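PDB 3NIQ: 3-guanidinopropionase from Pseudomonas aeruginosa, which catalyses the manganese-dependent hydrolysis of 3-guanidinopropanoate to beta-alanine and urea, with low activity on 4-guanidinobutanoate and none on arginine or agmatine. Local coordinates for residues 41-46 / 91-96. Sequence-based numbering, arbitrary orientation.
Sequences GVPWDG and APVNPI
Val93 is the main apolar contact of segment 91-96 with segment 41-46. Val93 CB faces the carbonyl of Pro43, 3.9 Å from Pro43 O. From there the two methyls part. CG1 lies anti to the backbone N (chi1 163°). Val93 CG1 meets Pro43 O at 3.4 Å. Val93 CG1 also reaches the pyrrole part of the Trp44 indole obliquely, 3.7 Å from Trp44 CD1. CG2 is turned the other way and touches Trp44 CB. Val93 CG2 also packs against the proline ring, 3.9 Å from Pro43 CD. Val42 CG1 stands a little farther from the same methyl.

One direct hydrogen bond joins the backbones. Ala91 N donates a hydrogen bond to Gly41 O at 2.8 Å. This extends the parallel pairing of strands 37-42 and 85-90, in which Gly41 also bonds to Gly89. Beyond it the chains keep roughly the same direction, but Pro43 sits at the centre of an inverse gamma turn and a water takes over the bridging. The water lies at the indole edge, in the ring plane. It accepts from Trp44 NE1 at 2.8 Å, and the same water donates to Asn94 O at 2.6 Å.

The bond from CA to CB of Asn94 points away from segment 41-46. Asn94 OD1 accepts from Ile96 N and forms an Asx turn ahead of helix 98-114. Leu102 and Ile105 of that helix also touch the Trp44 indole.

The contact joins the end of strand 37-42 and the turn after it to the loop that follows strand 85-90, its neighbour in the parallel sheet of this arginase-family fold. The side chain of Trp44 is about 12 Å from a bound manganese ion. The contact is buried and mostly apolar, and within it one water satisfies both the indole N-H and the backbone oxygen of Asn94.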
loop_
_atom_site.group_PDB
_atom_site.type_symbol
_atom_site.label_atom_id
_atom_site.label_comp_id
_atom_site.label_asym_id
_atom_site.label_seq_id
_atom_site.Cartn_x
_atom_site.Cartn_y
_atom_site.Cartn_z
ATOM N N GLY A 41 -13.530 -16.727 16.957
ATOM C CA GLY A 41 -12.791 -16.685 15.718
ATOM C C GLY A 41 -12.586 -18.078 15.144
ATOM O O GLY A 41 -12.347 -19.029 15.886
ATOM N N VAL A 42 -12.683 -18.216 13.819
ATOM C CA VAL A 42 -12.314 -19.480 13.185
ATOM C C VAL A 42 -11.273 -19.240 12.091
ATOM O O VAL A 42 -11.611 -19.080 10.901
ATOM C CB VAL A 42 -13.505 -20.206 12.630
ATOM C CG1 VAL A 42 -13.074 -21.616 12.244
ATOM C CG2 VAL A 42 -14.651 -20.219 13.661
ATOM N N PRO A 43 -10.002 -19.211 12.496
ATOM C CA PRO A 43 -8.921 -18.763 11.623
ATOM C C PRO A 43 -8.486 -19.891 10.704
ATOM O O PRO A 43 -7.465 -20.518 10.936
ATOM C CB PRO A 43 -7.821 -18.373 12.616
ATOM C CG PRO A 43 -8.056 -19.280 13.816
ATOM C CD PRO A 43 -9.547 -19.443 13.891
ATOM N N TRP A 44 -9.272 -20.138 9.657
ATOM C CA TRP A 44 -9.108 -21.346 8.862
ATOM C C TRP A 44 -9.499 -21.097 7.411
ATOM O O TRP A 44 -10.616 -20.647 7.115
ATOM C CB TRP A 44 -9.966 -22.455 9.472
ATOM C CG TRP A 44 -9.884 -23.761 8.744
ATOM C CD1 TRP A 44 -8.749 -24.419 8.363
ATOM C CD2 TRP A 44 -10.984 -24.583 8.332
ATOM N NE1 TRP A 44 -9.075 -25.600 7.732
ATOM C CE2 TRP A 44 -10.438 -25.723 7.694
ATOM C CE3 TRP A 44 -12.382 -24.467 8.438
ATOM C CZ2 TRP A 44 -11.231 -26.740 7.161
ATOM C CZ3 TRP A 44 -13.178 -25.496 7.915
ATOM C CH2 TRP A 44 -12.591 -26.619 7.292
ATOM N N ASP A 45 -8.570 -21.333 6.496
ATOM C CA ASP A 45 -8.884 -21.145 5.070
ATOM C C ASP A 45 -8.455 -22.344 4.216
ATOM O O ASP A 45 -8.185 -22.212 3.015
ATOM C CB ASP A 45 -8.318 -19.804 4.534
ATOM C CG ASP A 45 -6.795 -19.682 4.706
ATOM O OD1 ASP A 45 -6.102 -20.715 4.910
ATOM O OD2 ASP A 45 -6.295 -18.536 4.644
ATOM N N GLY A 46 -8.417 -23.515 4.844
ATOM C CA GLY A 46 -8.139 -24.782 4.137
ATOM C C GLY A 46 -9.068 -25.043 2.943
ATOM O O GLY A 46 -8.676 -25.696 1.963
ATOM N N ALA A 91 -11.635 -21.100 17.696
ATOM C CA ALA A 91 -11.794 -22.532 17.529
ATOM C C ALA A 91 -10.433 -23.183 17.161
ATOM O O ALA A 91 -9.586 -22.541 16.544
ATOM C CB ALA A 91 -12.822 -22.824 16.468
ATOM N N PRO A 92 -10.216 -24.443 17.585
ATOM C CA PRO A 92 -8.995 -25.158 17.218
ATOM C C PRO A 92 -8.971 -25.413 15.704
ATOM O O PRO A 92 -9.995 -25.763 15.121
ATOM C CB PRO A 92 -9.098 -26.478 18.021
ATOM C CG PRO A 92 -10.564 -26.620 18.344
ATOM C CD PRO A 92 -11.067 -25.223 18.500
ATOM N N VAL A 93 -7.816 -25.208 15.085
ATOM C CA VAL A 93 -7.670 -25.286 13.643
ATOM C C VAL A 93 -6.341 -25.988 13.305
ATOM O O VAL A 93 -5.396 -25.920 14.084
ATOM C CB VAL A 93 -7.713 -23.846 13.039
ATOM C CG1 VAL A 93 -7.175 -23.814 11.640
ATOM C CG2 VAL A 93 -9.145 -23.275 13.081
ATOM N N ASN A 94 -6.288 -26.652 12.149
ATOM C CA ASN A 94 -5.073 -27.289 11.625
ATOM C C ASN A 94 -4.872 -26.847 10.166
ATOM O O ASN A 94 -5.562 -27.327 9.256
ATOM C CB ASN A 94 -5.187 -28.815 11.709
ATOM C CG ASN A 94 -3.950 -29.548 11.156
ATOM O OD1 ASN A 94 -3.098 -28.982 10.458
ATOM N ND2 ASN A 94 -3.872 -30.826 11.457
ATOM N N PRO A 95 -3.924 -25.924 9.940
ATOM C CA PRO A 95 -3.723 -25.332 8.603
ATOM C C PRO A 95 -3.220 -26.320 7.538
ATOM O O PRO A 95 -3.266 -26.013 6.338
ATOM C CB PRO A 95 -2.681 -24.243 8.850
ATOM C CG PRO A 95 -1.921 -24.721 10.098
ATOM C CD PRO A 95 -2.985 -25.385 10.949
ATOM N N ILE A 96 -2.755 -27.483 7.979
ATOM C CA ILE A 96 -2.162 -28.484 7.096
ATOM C C ILE A 96 -3.145 -29.581 6.676
ATOM O O ILE A 96 -2.995 -30.184 5.611
ATOM C CB ILE A 96 -0.921 -29.143 7.777
ATOM C CG1 ILE A 96 0.133 -28.084 8.090
ATOM C CG2 ILE A 96 -0.314 -30.269 6.905
ATOM C CD1 ILE A 96 0.536 -27.206 6.872
HETATM O O HOH W 1 -6.829 -27.178 6.981
#